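PDB 6JXG: beta-glucosidase from Chaetomella raphigera, which probably hydrolyses terminal, non-reducing beta-D-glucosyl residues with release of beta-D-glucose, as a secreted family 3 glycoside hydrolase of cellulose breakdown. Local coordinates for residues G37-N42 and E53-D58; S80-S85 and V631-I636. One frame throughout, in Å; residues are numbered along the deposited sequence.

Interaction 1: G37-N42 and E53-D58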
loop_
_atom_site.group_PDB
_atom_site.type_symbol
_atom_site.label_atom_id
_atom_site.label_comp_id
_atom_site.label_asym_id
_atom_site.label_seq_id
_atom_site.Cartn_x
_atom_site.Cartn_y
_atom_site.Cartn_z
ATOM N N GLY A 37 19.697 18.523 -8.107
ATOM C CA GLY A 37 18.614 19.301 -7.597
ATOM C C GLY A 37 18.308 19.058 -6.144
ATOM O O GLY A 37 18.935 18.203 -5.498
ATOM N N PRO A 38 17.354 19.812 -5.584
ATOM C CA PRO A 38 17.080 19.692 -4.175
ATOM C C PRO A 38 16.159 18.514 -3.815
ATOM O O PRO A 38 16.147 18.053 -2.684
ATOM C CB PRO A 38 16.351 20.979 -3.847
ATOM C CG PRO A 38 15.612 21.296 -5.102
ATOM C CD PRO A 38 16.623 20.955 -6.192
ATOM N N CYS A 39 15.448 18.026 -4.798
ATOM C CA CYS A 39 14.508 16.914 -4.626
ATOM C C CYS A 39 15.150 15.558 -4.972
ATOM O O CYS A 39 16.223 15.491 -5.545
ATOM C CB CYS A 39 13.254 17.178 -5.490
ATOM S SG CYS A 39 12.533 18.802 -5.098
ATOM N N VAL A 40 14.422 14.475 -4.707
ATOM C CA VAL A 40 14.892 13.140 -5.036
ATOM C C VAL A 40 15.177 13.034 -6.530
ATOM O O VAL A 40 16.095 12.290 -6.955
ATOM C CB VAL A 40 13.890 12.082 -4.483
ATOM C CG1 VAL A 40 14.260 10.640 -4.854
ATOM C CG2 VAL A 40 13.914 12.207 -2.968
ATOM N N GLY A 41 14.390 13.755 -7.292
ATOM C CA GLY A 41 14.578 13.947 -8.750
ATOM C C GLY A 41 14.129 15.329 -9.166
ATOM O O GLY A 41 13.186 15.869 -8.602
ATOM N N ASN A 42 14.806 15.892 -10.155
ATOM C CA ASN A 42 14.342 17.170 -10.753
ATOM C C ASN A 42 14.597 17.197 -12.217
ATOM O O ASN A 42 15.533 16.569 -12.736
ATOM C CB ASN A 42 15.091 18.383 -10.129
ATOM C CG ASN A 42 14.688 18.701 -8.716
ATOM O OD1 ASN A 42 13.691 19.492 -8.433
ATOM N ND2 ASN A 42 15.489 18.220 -7.807
ATOM N N GLU A 53 11.430 24.088 -12.078
ATOM C CA GLU A 53 12.279 22.957 -11.965
ATOM C C GLU A 53 11.455 21.829 -11.314
ATOM O O GLU A 53 11.393 21.733 -10.093
ATOM C CB GLU A 53 13.510 23.345 -11.151
ATOM C CG GLU A 53 14.579 22.276 -11.022
ATOM C CD GLU A 53 15.807 22.742 -10.265
ATOM O OE1 GLU A 53 16.565 21.934 -9.723
ATOM O OE2 GLU A 53 16.023 23.924 -10.242
ATOM N N LEU A 54 10.816 20.967 -12.109
ATOM C CA LEU A 54 9.881 19.984 -11.542
ATOM C C LEU A 54 10.524 19.126 -10.458
ATOM O O LEU A 54 11.619 18.577 -10.673
ATOM C CB LEU A 54 9.257 19.060 -12.586
ATOM C CG LEU A 54 8.378 19.821 -13.585
ATOM C CD1 LEU A 54 8.105 18.924 -14.798
ATOM C CD2 LEU A 54 7.053 20.205 -12.952
ATOM N N CYS A 55 9.810 18.981 -9.332
ATOM C CA CYS A 55 10.348 18.375 -8.106
ATOM C C CYS A 55 9.607 17.040 -7.897
ATOM O O CYS A 55 8.356 17.032 -7.770
ATOM C CB CYS A 55 10.129 19.308 -6.915
ATOM S SG CYS A 55 10.521 18.554 -5.283
ATOM N N TYR A 56 10.396 15.951 -7.900
ATOM C CA TYR A 56 9.887 14.603 -7.653
ATOM C C TYR A 56 10.429 14.174 -6.291
ATOM O O TYR A 56 11.683 14.158 -6.088
ATOM C CB TYR A 56 10.439 13.659 -8.718
ATOM C CG TYR A 56 9.960 13.866 -10.151
ATOM C CD1 TYR A 56 9.083 12.964 -10.765
ATOM C CD2 TYR A 56 10.438 14.883 -10.907
ATOM C CE1 TYR A 56 8.691 13.147 -12.041
ATOM C CE2 TYR A 56 10.029 15.096 -12.199
ATOM C CZ TYR A 56 9.160 14.207 -12.782
ATOM O OH TYR A 56 8.790 14.417 -14.085
ATOM N N GLN A 57 9.528 13.833 -5.380
ATOM C CA GLN A 57 9.919 13.555 -4.015
ATOM C C GLN A 57 9.257 12.247 -3.489
ATOM O O GLN A 57 8.055 12.037 -3.632
ATOM C CB GLN A 57 9.625 14.726 -3.073
ATOM C CG GLN A 57 10.338 14.623 -1.727
ATOM C CD GLN A 57 11.821 14.968 -1.847
ATOM O OE1 GLN A 57 12.312 15.385 -2.919
ATOM N NE2 GLN A 57 12.550 14.821 -0.738
ATOM N N ASP A 58 10.076 11.427 -2.839
ATOM C CA ASP A 58 9.553 10.259 -2.058
ATOM C C ASP A 58 8.798 10.795 -0.799
ATOM O O ASP A 58 8.954 11.982 -0.387
ATOM C CB ASP A 58 10.695 9.384 -1.586
ATOM C CG ASP A 58 11.303 8.516 -2.662
ATOM O OD1 ASP A 58 10.511 8.002 -3.446
ATOM O OD2 ASP A 58 12.563 8.362 -2.700
#
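C39 and C55 are joined SG to SG by a disulfide of 2.0 Å with a chi3 of -102°, tying the loop at 37-40 to strand 55-57. C55 reaches across with its SG anti to the backbone N (chi1 171°).

In the antiparallel backbone pair, Y56 N gives to G41 O at 2.9 Å, and G41 N returns a bond to Y56 O at 3.0 Å. Next along, N42 and C55 form a non-hydrogen-bonded pair, where N42 CA sends a CA-H...O contact to L54 O. V40 and G41 both face Y56, which makes a classic beta bulge.

One side-chain bond serves the bulge: V40 N donates to Q57 OE1 at 2.9 Å, arriving above the amide plane. A bend at chi2 (76°) turns Q57 back to cross V40 at about a right angle, with V40 CG2 3.6 Å from Q57 CD. Q57 NE2 is held by R64 O and S308 OG, which fixes the amide's rotation. V40 CG1 packs against D58 OD2, the oxygen salt-bridged to R64.

The short strand 41-42 is therefore locked to 55-57 covalently as well as by hydrogen bonds, beside the parallel strands of the TIM-barrel-type domain.

Interaction 2: S80-S85 and V631-I636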
loop_
_atom_site.group_PDB
_atom_site.type_symbol
_atom_site.label_atom_id
_atom_site.label_comp_id
_atom_site.label_asym_id
_atom_site.label_seq_id
_atom_site.Cartn_x
_atom_site.Cartn_y
_atom_site.Cartn_z
ATOM N N SER A 80 -5.383 -2.014 6.075
ATOM C CA SER A 80 -5.923 -2.767 7.199
ATOM C C SER A 80 -7.120 -2.141 7.904
ATOM O O SER A 80 -7.834 -2.825 8.666
ATOM C CB SER A 80 -4.859 -3.139 8.246
ATOM O OG SER A 80 -3.753 -3.871 7.652
ATOM N N THR A 81 -7.338 -0.830 7.655
ATOM C CA THR A 81 -8.535 -0.173 8.163
ATOM C C THR A 81 -9.760 -0.515 7.424
ATOM O O THR A 81 -10.841 -0.296 7.970
ATOM C CB THR A 81 -8.439 1.372 8.070
ATOM O OG1 THR A 81 -8.529 1.751 6.669
ATOM C CG2 THR A 81 -7.151 1.826 8.737
ATOM N N TRP A 82 -9.597 -0.960 6.162
ATOM C CA TRP A 82 -10.675 -1.237 5.230
ATOM C C TRP A 82 -11.684 -0.046 5.177
ATOM O O TRP A 82 -12.898 -0.248 5.030
ATOM C CB TRP A 82 -11.428 -2.517 5.591
ATOM C CG TRP A 82 -10.646 -3.744 5.463
ATOM C CD1 TRP A 82 -9.561 -4.102 6.221
ATOM C CD2 TRP A 82 -10.904 -4.862 4.583
ATOM N NE1 TRP A 82 -9.074 -5.337 5.807
ATOM C CE2 TRP A 82 -9.874 -5.832 4.816
ATOM C CE3 TRP A 82 -11.872 -5.135 3.614
ATOM C CZ2 TRP A 82 -9.804 -7.038 4.133
ATOM C CZ3 TRP A 82 -11.809 -6.364 2.944
ATOM C CH2 TRP A 82 -10.774 -7.289 3.217
ATOM N N ASP A 83 -11.155 1.170 5.390
ATOM C CA ASP A 83 -12.008 2.387 5.584
ATOM C C ASP A 83 -11.698 3.409 4.485
ATOM O O ASP A 83 -10.728 4.099 4.583
ATOM C CB ASP A 83 -11.815 2.941 6.992
ATOM C CG ASP A 83 -12.770 4.095 7.284
ATOM O OD1 ASP A 83 -13.281 4.665 6.294
ATOM O OD2 ASP A 83 -13.047 4.315 8.460
ATOM N N ILE A 84 -12.472 3.419 3.387
ATOM C CA ILE A 84 -12.128 4.315 2.290
ATOM C C ILE A 84 -12.048 5.799 2.638
ATOM O O ILE A 84 -11.356 6.548 1.963
ATOM C CB ILE A 84 -13.048 4.136 1.055
ATOM C CG1 ILE A 84 -14.504 4.399 1.402
ATOM C CG2 ILE A 84 -12.742 2.806 0.440
ATOM C CD1 ILE A 84 -15.518 4.209 0.281
ATOM N N SER A 85 -12.776 6.199 3.675
ATOM C CA SER A 85 -12.755 7.555 4.150
ATOM C C SER A 85 -11.421 7.897 4.770
ATOM O O SER A 85 -10.868 8.964 4.494
ATOM C CB SER A 85 -13.860 7.803 5.126
ATOM O OG SER A 85 -13.883 9.211 5.400
ATOM N N VAL A 631 -16.399 -4.595 9.473
ATOM C CA VAL A 631 -16.071 -4.539 8.055
ATOM C C VAL A 631 -16.778 -5.706 7.379
ATOM O O VAL A 631 -16.321 -6.839 7.438
ATOM C CB VAL A 631 -14.532 -4.602 7.779
ATOM C CG1 VAL A 631 -14.220 -4.544 6.282
ATOM C CG2 VAL A 631 -13.835 -3.482 8.457
ATOM N N ALA A 632 -17.971 -5.431 6.821
ATOM C CA ALA A 632 -18.666 -6.452 6.023
ATOM C C ALA A 632 -17.977 -6.609 4.682
ATOM O O ALA A 632 -17.577 -5.626 4.081
ATOM C CB ALA A 632 -20.073 -6.072 5.825
ATOM N N GLN A 633 -17.898 -7.834 4.195
ATOM C CA GLN A 633 -17.134 -8.200 3.007
ATOM C C GLN A 633 -18.002 -9.007 2.092
ATOM O O GLN A 633 -18.791 -9.839 2.586
ATOM C CB GLN A 633 -15.904 -9.004 3.342
ATOM C CG GLN A 633 -14.977 -8.215 4.244
ATOM C CD GLN A 633 -14.011 -9.062 5.029
ATOM O OE1 GLN A 633 -13.420 -9.997 4.509
ATOM N NE2 GLN A 633 -13.823 -8.709 6.286
ATOM N N LEU A 634 -17.817 -8.766 0.789
ATOM C CA LEU A 634 -18.466 -9.498 -0.286
ATOM C C LEU A 634 -17.436 -10.179 -1.142
ATOM O O LEU A 634 -16.559 -9.499 -1.704
ATOM C CB LEU A 634 -19.186 -8.526 -1.217
ATOM C CG LEU A 634 -20.297 -8.931 -2.169
ATOM C CD1 LEU A 634 -20.364 -8.169 -3.460
ATOM C CD2 LEU A 634 -20.688 -10.365 -2.269
ATOM N N TYR A 635 -17.598 -11.495 -1.301
ATOM C CA TYR A 635 -16.777 -12.384 -2.138
ATOM C C TYR A 635 -17.715 -13.007 -3.215
ATOM O O TYR A 635 -18.932 -13.321 -2.968
ATOM C CB TYR A 635 -16.092 -13.488 -1.314
ATOM C CG TYR A 635 -15.110 -12.950 -0.288
ATOM C CD1 TYR A 635 -13.771 -12.817 -0.582
ATOM C CD2 TYR A 635 -15.555 -12.482 0.943
ATOM C CE1 TYR A 635 -12.877 -12.285 0.359
ATOM C CE2 TYR A 635 -14.665 -11.944 1.881
ATOM C CZ TYR A 635 -13.337 -11.805 1.560
ATOM O OH TYR A 635 -12.496 -11.250 2.511
ATOM N N ILE A 636 -17.189 -13.066 -4.422
ATOM C CA ILE A 636 -17.936 -13.565 -5.571
ATOM C C ILE A 636 -17.305 -14.824 -6.114
ATOM O O ILE A 636 -16.074 -14.938 -6.205
ATOM C CB ILE A 636 -18.024 -12.479 -6.620
ATOM C CG1 ILE A 636 -18.928 -11.388 -6.006
ATOM C CG2 ILE A 636 -18.520 -13.029 -7.945
ATOM C CD1 ILE A 636 -19.405 -10.360 -6.953
#
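W82 presses its CB and the benzene side of its indole on V631 and Q633, bringing a turn of the N-terminal domain, which belongs to the TIM-barrel clan, onto strand 628-637 of the fibronectin type III-like domain. The turn sits just ahead of helix 84-100: T81 OG1, also hydrogen-bonded to T78 O, accepts from D83 N at 3.0 Å, an ST turn, and D83 is the N-cap, with a weak capping bond from S85 N to its OD1.

The tight part is at the root of the indole. V631 CG1 comes within 3.5 Å of W82 CB and 3.6 Å of W82 CE3, approaching the ring obliquely. This methyl is anti to the backbone N of V631 (chi1 180°), while CG2 lies farther off, 3.9 Å from the same CB. F653 meets the indole edge-to-face, F573 also lies against it, and W82 NE1 donates to K528 O, so the ring is gripped by several parts of the chain.

Contacts slacken toward the far end of the indole. Q633 CG is 3.9 Å from W82 CZ3, with the amide inclined 28° to the ring, and Y635 OH stays 4.4 Å from W82 CH2. No hydrogen bond joins the two segments. Beyond W82, the partly exposed D83 and the exposed I84 and S85 carry the chain toward solvent without meeting the strand. Along the strand, Q633 NE2 donates to G574 O and weakly to V631 O, and Y635 OH donates in the carbonyl plane to Q633 OE1, at a modelled 2.5 Å, doubtfully short.

Overall arrangement
The N-terminal domain supplies one contact within itself and one with a distant part of the chain. Interaction 1 joins the short strand 41-42 to 55-57; interaction 2 brings together segments whose closest ends are 546 positions apart and seats the fibronectin type III-like domain against the barrel domain. They lie on opposite sides of the chain's centre, their own centres 35 Å apart and nearest atoms about 20 Å apart. In (beta/alpha) barrels the active site lies at the C-terminal ends of the parallel strands, so interaction 1, whose strand 55-57 runs into D58, is probably the nearer to it. Neither holds a bound ligand: the sugars are glycans attached at other positions, such as N68 and T431.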